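Local coordinates for protein transcriptional activator, putative, Baf family (Campylobacter jejuni, PDB 2NRH) that probably phosphorylates pantothenate with ATP in the first step of coenzyme A biosynthesis, as a homodimeric type III pantothenate kinase, at residues L5-N10 with L193-G198; D27-F32 with E45-H50; K37-N42 with I58-Y63; P62-D67 with R77-Y82. The protein carries 2 engineered substitutions. All coordinates share one frame; numbering follows the deposited sequence.

Overall arrangement
Contacts 1, 2 and 3 are built around the sheet that holds strands 4-8, 38-42 and 57-59. The centre of contact 1 is about 9 Å from the chain centre. It carries the start of the predicted ATP site and a sulfate ion beside it. Contact 3 adds the next strands of the same sheet, its centre about 10 Å from that of contact 1. Contact 2 lies on one face, about 16 Å from contact 1 between centres, and Leu47 touches Ile8. Contact 4 includes helix 75-81, which carries the predicted proton acceptor Asp76 and part of the predicted substrate site. It touches contact 1, shares Pro62 and Tyr63 with contact 3, and meets it where Ile41 CD1 is 3.8 Å from Ala79 CB.

Contact 1 of 4, residues L5-N10 with L193-G198; sequences LCDIGN and LLIFRG. With SO4 (sulfate ion), chain D.
Phe196 and Leu5 make the apolar half of this contact. Their side chains run antiparallel alongside each other, and Phe196 CD1 comes to 3.7 Å from Leu5 CB. The ring also reaches the next two residues of the strand. Its CE1 atom is 4.1 Å from Cys6 N, which lies at the ring edge near the plane. Asp7 CB touches CE1 and CZ, and Asp7 N approaches CE1 obliquely.

The second half is a carboxylate against methyl groups. Asp7 lies across Ile195, with Asp7 CG 3.9 Å from Ile195 CG2. Asp7 CG is roughly opposite the backbone N (chi1 153°), which carries the carboxylate out to Ile195. No hydrogen bond joins the two segments; the contact is van der Waals packing.

Asp7 to Asn10 belong to the predicted ATP site. A sulfate ion, probably from the crystallisation liquor, lies beside Gly9 and Asn10. Asn10 N gives its O4 atom a weak hydrogen bond of 3.2 Å. Gly9 has no side chain, and its CA packs 3.7 Å from sulfate O4. Ser94 OG also binds the ion, consistent with a place for a nucleotide phosphate.

Ile195 lies close to the predicted catalytic Asp76 and touches Ala79 and Ala80 of helix 75-81. Phe196 also meets Leu16. Strand 4-8 runs between strands 12-16 and 38-42, and the axes of segments 5-8 and 194-198 approach to 9.3 Å.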
# COMPACT_ATOMS: atom_id res chain seq x y z
N LEU B 5 -9.14 31.14 -4.99
CA LEU B 5 -8.03 30.36 -4.46
C LEU B 5 -7.71 29.18 -5.37
O LEU B 5 -8.60 28.60 -5.96
CB LEU B 5 -8.36 29.84 -3.06
CG LEU B 5 -8.75 30.90 -2.02
CD1 LEU B 5 -9.28 30.27 -0.72
CD2 LEU B 5 -7.56 31.83 -1.73
N CYS B 6 -6.42 28.83 -5.44
CA CYS B 6 -5.91 27.75 -6.27
C CYS B 6 -4.95 26.83 -5.49
O CYS B 6 -3.95 27.27 -4.89
CB CYS B 6 -5.25 28.27 -7.56
SG CYS B 6 -5.07 26.97 -8.79
N ASP B 7 -5.27 25.53 -5.48
CA ASP B 7 -4.44 24.49 -4.87
C ASP B 7 -3.89 23.56 -5.98
O ASP B 7 -4.62 22.70 -6.52
CB ASP B 7 -5.26 23.78 -3.78
CG ASP B 7 -4.82 22.36 -3.53
OD1 ASP B 7 -3.62 22.11 -3.51
OD2 ASP B 7 -5.68 21.46 -3.33
N ILE B 8 -2.63 23.77 -6.36
CA ILE B 8 -2.06 23.14 -7.55
C ILE B 8 -1.21 21.87 -7.25
O ILE B 8 -0.25 21.93 -6.52
CB ILE B 8 -1.21 24.17 -8.36
CG1 ILE B 8 -2.04 25.39 -8.71
CG2 ILE B 8 -0.57 23.49 -9.66
CD1 ILE B 8 -1.23 26.71 -8.92
N GLY B 9 -1.61 20.74 -7.82
CA GLY B 9 -0.94 19.48 -7.64
C GLY B 9 -0.16 19.02 -8.89
O GLY B 9 -0.01 19.75 -9.88
N ASN B 10 0.32 17.79 -8.81
CA ASN B 10 0.92 17.10 -9.93
C ASN B 10 -0.03 16.64 -11.04
O ASN B 10 0.43 16.38 -12.16
CB ASN B 10 1.78 15.96 -9.42
CG ASN B 10 3.06 16.46 -8.74
OD1 ASN B 10 3.84 17.27 -9.32
ND2 ASN B 10 3.28 16.01 -7.51
N LEU B 193 -12.89 20.62 1.92
CA LEU B 193 -12.19 21.87 1.76
C LEU B 193 -11.13 22.15 2.81
O LEU B 193 -10.81 23.30 3.04
CB LEU B 193 -13.18 23.04 1.75
CG LEU B 193 -14.44 23.04 0.87
CD1 LEU B 193 -15.40 24.10 1.37
CD2 LEU B 193 -14.15 23.28 -0.59
N LEU B 194 -10.54 21.12 3.43
CA LEU B 194 -9.54 21.38 4.46
C LEU B 194 -8.41 22.35 4.07
O LEU B 194 -8.01 23.23 4.86
CB LEU B 194 -8.89 20.09 4.95
CG LEU B 194 -9.34 19.59 6.29
CD1 LEU B 194 -8.25 18.73 6.85
CD2 LEU B 194 -9.68 20.80 7.29
N ILE B 195 -7.90 22.16 2.86
CA ILE B 195 -6.74 22.85 2.37
C ILE B 195 -7.13 24.30 2.14
O ILE B 195 -6.41 25.20 2.55
CB ILE B 195 -6.18 22.15 1.07
CG1 ILE B 195 -5.41 20.90 1.46
CG2 ILE B 195 -5.23 23.02 0.34
CD1 ILE B 195 -4.75 20.19 0.30
N PHE B 196 -8.25 24.52 1.46
CA PHE B 196 -8.73 25.87 1.17
C PHE B 196 -9.06 26.65 2.44
O PHE B 196 -9.06 27.88 2.42
CB PHE B 196 -9.98 25.84 0.28
CG PHE B 196 -9.70 25.56 -1.14
CD1 PHE B 196 -8.82 26.36 -1.87
CD2 PHE B 196 -10.34 24.49 -1.78
CE1 PHE B 196 -8.56 26.09 -3.21
CE2 PHE B 196 -10.09 24.21 -3.13
CZ PHE B 196 -9.19 25.02 -3.85
N ARG B 197 -9.40 25.94 3.52
CA ARG B 197 -9.54 26.55 4.85
C ARG B 197 -8.18 27.04 5.44
O ARG B 197 -8.10 28.13 5.99
CB ARG B 197 -10.22 25.59 5.83
CG ARG B 197 -11.68 25.26 5.52
CD ARG B 197 -12.44 24.59 6.74
NE ARG B 197 -13.83 25.08 6.82
CZ ARG B 197 -14.57 25.14 7.93
NH1 ARG B 197 -14.10 24.72 9.12
NH2 ARG B 197 -15.81 25.61 7.86
N GLY B 198 -7.13 26.23 5.32
CA GLY B 198 -5.77 26.69 5.61
C GLY B 198 -5.40 27.92 4.82
O GLY B 198 -4.91 28.93 5.38
S SO4 D . -2.74 15.48 -7.47
O1 SO4 D . -3.52 14.81 -6.42
O2 SO4 D . -2.61 14.51 -8.56
O3 SO4 D . -3.46 16.65 -7.93
O4 SO4 D . -1.40 15.85 -6.96

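Contact 2 of 4, residues D27-F32 with E45-H50; sequences DQFLEF and EHLKEH
Leu30 and His50 are the nearest pair of CA atoms, 8.1 Å apart, so side chains must bridge the gap between the two helical pieces. Leu30 sends its CD2 methyl over the His50 ring. The methyl lies 3.9 Å from the ring centroid and only 5° off the normal, a well-centred CH-pi contact. With chi1 at 177° the His50 imidazole extends across to the other segment.

The same Leu30 CD2 also meets Leu47 CD2 at 3.6 Å. The other branch of Leu47 serves Phe29: Leu47 CD1 is 3.7 Å from Phe29 CE2. Leu47 therefore fits between two side chains, one methyl for each. The Phe29 and His50 rings approach obliquely, with planes at 65°.

One water ties the polar atoms together. It donates to Phe29 O at 2.8 Å and is hydrogen-bonded to His50 NE2 at 3.0 Å. It lies in the plane of the imidazole, at its edge, which is consistent with the water helping to orient the ring. It also sits above the rim of the Phe29 ring.

Behind this layer, Phe29 rests on Cys6 and Ile8, and Leu47 on Ile8. Helices 26-30 and 48-53 flank one face of a sheet with strand order 3-2-1-4-5. This is the ribonuclease H-like fold of the ASKHA superfamily, to which type III pantothenate kinases belong.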
# COMPACT_ATOMS: atom_id res chain seq x y z
N ASP B 27 -3.04 20.53 -18.42
CA ASP B 27 -3.28 21.15 -19.71
C ASP B 27 -4.32 22.27 -19.63
O ASP B 27 -4.06 23.42 -20.05
CB ASP B 27 -3.75 20.10 -20.72
CG ASP B 27 -2.64 19.08 -21.09
OD1 ASP B 27 -1.44 19.38 -20.85
OD2 ASP B 27 -2.98 17.97 -21.63
N GLN B 28 -5.47 21.98 -19.03
CA GLN B 28 -6.50 23.00 -18.79
C GLN B 28 -5.93 24.15 -17.96
O GLN B 28 -6.23 25.35 -18.22
CB GLN B 28 -7.77 22.40 -18.16
CG GLN B 28 -8.59 21.51 -19.17
CD GLN B 28 -9.45 20.46 -18.52
OE1 GLN B 28 -9.48 20.32 -17.29
NE2 GLN B 28 -10.17 19.70 -19.34
N PHE B 29 -5.11 23.81 -16.97
CA PHE B 29 -4.64 24.82 -16.06
C PHE B 29 -3.70 25.80 -16.83
O PHE B 29 -3.70 27.03 -16.64
CB PHE B 29 -3.91 24.19 -14.86
CG PHE B 29 -3.14 25.22 -14.03
CD1 PHE B 29 -3.81 26.04 -13.14
CD2 PHE B 29 -1.79 25.38 -14.19
CE1 PHE B 29 -3.15 26.97 -12.39
CE2 PHE B 29 -1.08 26.35 -13.43
CZ PHE B 29 -1.75 27.14 -12.55
N LEU B 30 -2.89 25.22 -17.70
CA LEU B 30 -1.91 26.02 -18.40
C LEU B 30 -2.56 27.06 -19.37
O LEU B 30 -1.94 28.08 -19.69
CB LEU B 30 -0.90 25.10 -19.10
CG LEU B 30 -0.01 24.28 -18.14
CD1 LEU B 30 0.71 23.14 -18.84
CD2 LEU B 30 0.98 25.18 -17.44
N GLU B 31 -3.81 26.82 -19.77
CA GLU B 31 -4.54 27.67 -20.73
C GLU B 31 -5.51 28.62 -20.07
O GLU B 31 -6.19 29.37 -20.76
CB GLU B 31 -5.43 26.83 -21.66
CG GLU B 31 -4.71 25.87 -22.59
CD GLU B 31 -3.72 26.56 -23.50
OE1 GLU B 31 -4.08 27.61 -24.12
OE2 GLU B 31 -2.58 26.05 -23.59
N PHE B 32 -5.64 28.53 -18.74
CA PHE B 32 -6.55 29.32 -17.96
C PHE B 32 -6.05 30.77 -17.99
O PHE B 32 -4.84 31.04 -17.87
CB PHE B 32 -6.56 28.75 -16.55
CG PHE B 32 -7.60 29.35 -15.61
CD1 PHE B 32 -8.93 28.99 -15.70
CD2 PHE B 32 -7.21 30.22 -14.58
CE1 PHE B 32 -9.87 29.50 -14.79
CE2 PHE B 32 -8.16 30.75 -13.68
CZ PHE B 32 -9.48 30.39 -13.78
N GLU B 45 6.57 20.83 -9.35
CA GLU B 45 7.86 21.47 -9.56
C GLU B 45 7.96 21.99 -10.99
O GLU B 45 8.77 22.89 -11.31
CB GLU B 45 8.92 20.42 -9.36
CG GLU B 45 8.91 19.79 -7.96
CD GLU B 45 9.57 20.69 -6.96
OE1 GLU B 45 10.68 21.19 -7.28
OE2 GLU B 45 8.96 20.93 -5.89
N HIS B 46 7.14 21.38 -11.84
CA HIS B 46 7.17 21.65 -13.23
C HIS B 46 6.50 22.98 -13.56
O HIS B 46 6.70 23.50 -14.65
CB HIS B 46 6.54 20.46 -13.99
CG HIS B 46 7.32 19.20 -13.85
ND1 HIS B 46 8.55 19.01 -14.43
CD2 HIS B 46 7.07 18.08 -13.13
CE1 HIS B 46 9.01 17.81 -14.11
NE2 HIS B 46 8.15 17.24 -13.30
N LEU B 47 5.72 23.53 -12.63
CA LEU B 47 4.89 24.68 -12.96
C LEU B 47 5.39 25.93 -12.34
O LEU B 47 4.76 26.99 -12.46
CB LEU B 47 3.39 24.48 -12.61
CG LEU B 47 2.51 23.35 -13.18
CD1 LEU B 47 1.12 23.45 -12.63
CD2 LEU B 47 2.46 23.28 -14.71
N LYS B 48 6.51 25.83 -11.63
CA LYS B 48 7.11 26.98 -10.97
C LYS B 48 7.47 28.21 -11.87
O LYS B 48 7.16 29.34 -11.51
CB LYS B 48 8.26 26.54 -10.09
CG LYS B 48 7.79 25.77 -8.85
CD LYS B 48 8.97 25.57 -7.90
CE LYS B 48 8.76 24.43 -6.83
NZ LYS B 48 7.40 24.23 -6.23
N GLU B 49 8.08 27.99 -13.03
CA GLU B 49 8.38 29.04 -14.00
C GLU B 49 7.09 29.69 -14.54
O GLU B 49 6.94 30.91 -14.64
CB GLU B 49 9.14 28.41 -15.17
CG GLU B 49 10.59 28.85 -15.35
CD GLU B 49 10.78 29.82 -16.53
OE1 GLU B 49 10.17 30.92 -16.51
OE2 GLU B 49 11.56 29.49 -17.47
N HIS B 50 6.17 28.82 -14.94
CA HIS B 50 4.91 29.29 -15.43
C HIS B 50 4.21 30.19 -14.45
O HIS B 50 3.68 31.21 -14.83
CB HIS B 50 3.99 28.13 -15.79
CG HIS B 50 2.63 28.59 -16.23
ND1 HIS B 50 2.37 29.00 -17.52
CD2 HIS B 50 1.47 28.74 -15.54
CE1 HIS B 50 1.10 29.35 -17.61
NE2 HIS B 50 0.53 29.19 -16.42
O HOH W 1 -2.37 29.36 -15.70

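Contact 3 of 4, residues K37-N42 with I58-Y63; sequences KIFYIN and INLEPY
Tyr40 and Asn59 stack on neighbouring parallel strands of a beta-alpha-beta unit, formed by strand 38-42, helix 48-53 and strand 57-59. The Tyr40 ring and the Asn59 amide are nearly parallel, with planes 15° apart. Asn59 CA also sits over the ring face, 3.8 Å from its centroid. Ile58 N meets the ring at its edge. Tyr40 CG lies between its own backbone N and carbonyl carbon (chi1 77°), and this folds the ring over the adjacent strand.

The other sheet face is apolar. The Phe39 and Ile58 side chains run alongside each other from adjacent strands. Phe39 CD1 is 3.6 Å from Ile58 CG2, and Leu60 CD2 reaches that ring atom as well. Leu60 in turn packs on Met199 and Ile202 of helix 194-204. Tyr40, by contrast, touches Leu51 of helix 48-53. Helix 48-53 thus packs on the Tyr40 side, and helix 194-204 on the side of Ile41 and Leu60.

The backbones are held by three bonds. Ile58 N donates to Ile38 O, and Tyr40 N to Ile58 O. Leu60 N gives Tyr40 O a nearly straight bond of 2.7 Å.

Past the strand the chain turns. Asn59 OD1 accepts from Glu61 N at 3.0 Å, an Asx turn. One water accepts from Asn42 N at 2.9 Å. The same water lies 2.9 Å from Asn59 OD1 and 2.7 Å from Glu61 OE1.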
# COMPACT_ATOMS: atom_id res chain seq x y z
N LYS B 37 -6.79 38.60 -9.32
CA LYS B 37 -5.89 37.94 -8.38
C LYS B 37 -6.28 36.48 -8.14
O LYS B 37 -7.46 36.16 -7.87
CB LYS B 37 -5.88 38.67 -7.02
CG LYS B 37 -4.68 39.55 -6.80
CD LYS B 37 -4.75 40.29 -5.47
CE LYS B 37 -3.74 41.46 -5.42
NZ LYS B 37 -4.07 42.67 -6.27
N ILE B 38 -5.28 35.61 -8.26
CA ILE B 38 -5.41 34.25 -7.80
C ILE B 38 -4.34 33.94 -6.75
O ILE B 38 -3.15 33.97 -7.04
CB ILE B 38 -5.31 33.23 -8.98
CG1 ILE B 38 -6.43 33.49 -10.00
CG2 ILE B 38 -5.38 31.81 -8.42
CD1 ILE B 38 -6.34 32.68 -11.37
N PHE B 39 -4.79 33.62 -5.54
CA PHE B 39 -3.92 33.10 -4.47
C PHE B 39 -3.67 31.62 -4.62
O PHE B 39 -4.57 30.87 -4.94
CB PHE B 39 -4.56 33.42 -3.13
CG PHE B 39 -4.77 34.91 -2.95
CD1 PHE B 39 -3.70 35.74 -2.54
CD2 PHE B 39 -6.00 35.49 -3.27
CE1 PHE B 39 -3.86 37.14 -2.39
CE2 PHE B 39 -6.17 36.90 -3.12
CZ PHE B 39 -5.08 37.71 -2.67
N TYR B 40 -2.43 31.18 -4.45
CA TYR B 40 -2.18 29.79 -4.72
C TYR B 40 -1.19 29.15 -3.76
O TYR B 40 -0.42 29.85 -3.10
CB TYR B 40 -1.74 29.62 -6.18
CG TYR B 40 -0.32 30.00 -6.47
CD1 TYR B 40 0.69 29.04 -6.44
CD2 TYR B 40 0.03 31.33 -6.79
CE1 TYR B 40 2.03 29.37 -6.72
CE2 TYR B 40 1.37 31.68 -7.08
CZ TYR B 40 2.36 30.69 -7.04
OH TYR B 40 3.68 31.00 -7.31
N ILE B 41 -1.25 27.82 -3.68
CA ILE B 41 -0.12 26.96 -3.28
C ILE B 41 0.14 25.91 -4.41
O ILE B 41 -0.74 25.53 -5.19
CB ILE B 41 -0.38 26.26 -1.96
CG1 ILE B 41 -1.53 25.26 -2.09
CG2 ILE B 41 -0.65 27.30 -0.84
CD1 ILE B 41 -1.83 24.53 -0.82
N ASN B 42 1.37 25.42 -4.49
CA ASN B 42 1.77 24.55 -5.59
C ASN B 42 2.82 23.54 -5.14
O ASN B 42 3.77 23.91 -4.47
CB ASN B 42 2.29 25.41 -6.77
CG ASN B 42 2.99 24.59 -7.81
OD1 ASN B 42 2.41 23.64 -8.36
ND2 ASN B 42 4.24 24.93 -8.10
N ILE B 58 -0.43 34.65 -6.97
CA ILE B 58 0.15 35.12 -5.74
C ILE B 58 0.32 33.99 -4.71
O ILE B 58 -0.65 33.43 -4.20
CB ILE B 58 -0.71 36.27 -5.18
CG1 ILE B 58 -0.47 37.49 -6.08
CG2 ILE B 58 -0.37 36.54 -3.69
CD1 ILE B 58 -1.55 38.43 -6.07
N ASN B 59 1.58 33.65 -4.46
CA ASN B 59 1.97 32.43 -3.76
C ASN B 59 1.77 32.61 -2.26
O ASN B 59 2.27 33.57 -1.66
CB ASN B 59 3.42 32.09 -4.12
CG ASN B 59 3.86 30.71 -3.64
OD1 ASN B 59 3.13 29.95 -3.03
ND2 ASN B 59 5.11 30.41 -3.89
N LEU B 60 0.96 31.73 -1.68
CA LEU B 60 0.69 31.83 -0.27
C LEU B 60 1.71 31.09 0.57
O LEU B 60 1.74 31.24 1.81
CB LEU B 60 -0.71 31.31 0.07
CG LEU B 60 -1.99 32.09 -0.26
CD1 LEU B 60 -3.11 31.50 0.60
CD2 LEU B 60 -1.91 33.62 -0.09
N GLU B 61 2.50 30.22 -0.08
CA GLU B 61 3.43 29.36 0.67
C GLU B 61 4.29 30.11 1.70
O GLU B 61 4.43 29.63 2.82
CB GLU B 61 4.31 28.54 -0.26
CG GLU B 61 5.39 27.72 0.42
CD GLU B 61 5.85 26.55 -0.48
OE1 GLU B 61 5.43 26.54 -1.65
OE2 GLU B 61 6.65 25.68 -0.05
N PRO B 62 4.90 31.27 1.31
CA PRO B 62 5.78 32.00 2.26
C PRO B 62 5.09 32.47 3.53
O PRO B 62 5.79 32.74 4.50
CB PRO B 62 6.28 33.21 1.43
CG PRO B 62 6.13 32.73 -0.07
CD PRO B 62 4.85 31.93 -0.02
N TYR B 63 3.76 32.56 3.54
CA TYR B 63 3.01 33.05 4.70
C TYR B 63 2.70 31.98 5.74
O TYR B 63 2.31 32.29 6.88
CB TYR B 63 1.74 33.77 4.24
CG TYR B 63 2.04 34.96 3.38
CD1 TYR B 63 2.26 36.21 3.96
CD2 TYR B 63 2.15 34.85 1.98
CE1 TYR B 63 2.55 37.31 3.19
CE2 TYR B 63 2.46 35.95 1.19
CZ TYR B 63 2.65 37.19 1.82
OH TYR B 63 2.96 38.33 1.09
O HOH W 2 3.38 27.10 -3.35

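Contact 4 of 4, residues P62-D67 with R77-Y82; sequences PYFLFD and RIAACY
Phe64 and Tyr82 meet edge to face. The Phe64 rim points at the Tyr82 ring, with centroids 4.7 Å apart and planes at 64°. Phe64 CD1 lies over the middle of the Tyr82 face, and CE1 is 3.5 Å from Tyr82 CD2.

Phe64 acts as a wedge. Its ring enters a hollow whose walls are Ile78 and the face of Tyr82, and Ala79 is the floor. There Phe64 CZ touches Ala79 CB at 3.8 Å.

Ile78 is the matching bump on the helix. It fits between the two phenylalanines of the loop. Its CG2 methyl packs 3.6 Å from Phe64 CD1, while its CG1 lies 3.6 Å from Phe66 CD2. Phe66 then spans the helix surface from Ile78 to Cys81, where Phe66 CE1 is 3.7 Å from Cys81 CB. A fully extended first torsion (chi1 179°) stretches the Phe66 ring out toward the helix.

Between the two phenylalanines the loop backbone closes on the Tyr82 edge. Leu65 O lies in the ring plane, 3.3 Å from Tyr82 CE1. No hydrogen bond crosses the contact.

Arg77, itself a predicted substrate-binding residue, leads away. It makes a salt bridge to Asp99 and a hydrogen bond to Tyr70, also of the predicted site. Helix 194-204 borders the Phe64 side: Ile202 touches Phe64 and Tyr82, and Lys201 makes a cation-pi contact with Tyr82. Strand 95-102 lies beyond Phe66 and Cys81, which both touch Ile101. The loop thus lies against helix 75-81, between helix 194-204 and that strand.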
# COMPACT_ATOMS: atom_id res chain seq x y z
N PRO B 62 4.90 31.27 1.31
CA PRO B 62 5.78 32.00 2.26
C PRO B 62 5.09 32.47 3.53
O PRO B 62 5.79 32.74 4.50
CB PRO B 62 6.28 33.21 1.43
CG PRO B 62 6.13 32.73 -0.07
CD PRO B 62 4.85 31.93 -0.02
N TYR B 63 3.76 32.56 3.54
CA TYR B 63 3.01 33.05 4.70
C TYR B 63 2.70 31.98 5.74
O TYR B 63 2.31 32.29 6.88
CB TYR B 63 1.74 33.77 4.24
CG TYR B 63 2.04 34.96 3.38
CD1 TYR B 63 2.26 36.21 3.96
CD2 TYR B 63 2.15 34.85 1.98
CE1 TYR B 63 2.55 37.31 3.19
CE2 TYR B 63 2.46 35.95 1.19
CZ TYR B 63 2.65 37.19 1.82
OH TYR B 63 2.96 38.33 1.09
N PHE B 64 2.88 30.72 5.35
CA PHE B 64 2.54 29.60 6.24
C PHE B 64 3.59 29.43 7.31
O PHE B 64 4.69 28.98 7.01
CB PHE B 64 2.37 28.30 5.43
CG PHE B 64 0.97 28.09 4.88
CD1 PHE B 64 -0.02 27.49 5.66
CD2 PHE B 64 0.65 28.50 3.61
CE1 PHE B 64 -1.28 27.33 5.18
CE2 PHE B 64 -0.63 28.36 3.12
CZ PHE B 64 -1.59 27.77 3.89
N LEU B 65 3.27 29.75 8.56
CA LEU B 65 4.18 29.38 9.67
C LEU B 65 3.65 28.16 10.47
O LEU B 65 2.58 28.17 11.11
CB LEU B 65 4.55 30.61 10.54
CG LEU B 65 4.89 31.94 9.80
CD1 LEU B 65 5.42 32.96 10.72
CD2 LEU B 65 5.85 31.81 8.55
N PHE B 66 4.42 27.09 10.44
CA PHE B 66 3.93 25.82 10.83
C PHE B 66 5.06 25.09 11.50
O PHE B 66 6.09 24.93 10.92
CB PHE B 66 3.43 25.10 9.55
CG PHE B 66 2.89 23.74 9.79
CD1 PHE B 66 1.67 23.56 10.40
CD2 PHE B 66 3.61 22.63 9.35
CE1 PHE B 66 1.17 22.30 10.61
CE2 PHE B 66 3.11 21.39 9.53
CZ PHE B 66 1.89 21.21 10.19
N ASP B 67 4.86 24.65 12.73
CA ASP B 67 5.96 24.09 13.53
C ASP B 67 6.17 22.59 13.25
O ASP B 67 5.46 21.77 13.76
CB ASP B 67 5.72 24.38 15.03
CG ASP B 67 6.97 24.14 15.92
OD1 ASP B 67 7.97 23.50 15.51
OD2 ASP B 67 6.93 24.64 17.09
N ARG B 77 0.11 19.45 2.44
CA ARG B 77 -0.07 18.88 3.79
C ARG B 77 -0.05 19.98 4.86
O ARG B 77 -0.86 19.95 5.78
CB ARG B 77 1.02 17.84 4.04
CG ARG B 77 0.87 16.69 3.05
CD ARG B 77 2.04 15.70 3.07
NE ARG B 77 2.22 14.99 4.31
CZ ARG B 77 3.29 14.25 4.60
NH1 ARG B 77 4.25 14.05 3.72
NH2 ARG B 77 3.37 13.64 5.77
N ILE B 78 0.86 20.94 4.75
CA ILE B 78 0.88 22.06 5.67
C ILE B 78 -0.51 22.76 5.70
O ILE B 78 -1.10 22.91 6.76
CB ILE B 78 2.04 23.06 5.36
CG1 ILE B 78 3.37 22.44 5.77
CG2 ILE B 78 1.82 24.40 6.11
CD1 ILE B 78 4.62 23.13 5.26
N ALA B 79 -1.00 23.16 4.52
CA ALA B 79 -2.25 23.86 4.41
C ALA B 79 -3.44 23.07 4.96
O ALA B 79 -4.41 23.66 5.45
CB ALA B 79 -2.51 24.25 2.93
N ALA B 80 -3.42 21.74 4.84
CA ALA B 80 -4.52 20.91 5.39
C ALA B 80 -4.44 20.74 6.89
O ALA B 80 -5.47 20.51 7.54
CB ALA B 80 -4.60 19.55 4.75
N CYS B 81 -3.22 20.79 7.43
CA CYS B 81 -3.02 20.74 8.89
C CYS B 81 -3.27 22.09 9.57
O CYS B 81 -3.38 22.17 10.78
CB CYS B 81 -1.61 20.26 9.25
SG CYS B 81 -1.40 18.53 8.88
N TYR B 82 -3.28 23.13 8.77
CA TYR B 82 -3.10 24.45 9.30
C TYR B 82 -4.25 24.93 10.22
O TYR B 82 -3.99 25.69 11.15
CB TYR B 82 -2.96 25.45 8.15
CG TYR B 82 -2.23 26.71 8.54
CD1 TYR B 82 -0.99 26.65 9.17
CD2 TYR B 82 -2.78 27.96 8.29
CE1 TYR B 82 -0.31 27.78 9.52
CE2 TYR B 82 -2.08 29.12 8.64
CZ TYR B 82 -0.85 28.99 9.25
OH TYR B 82 -0.12 30.10 9.57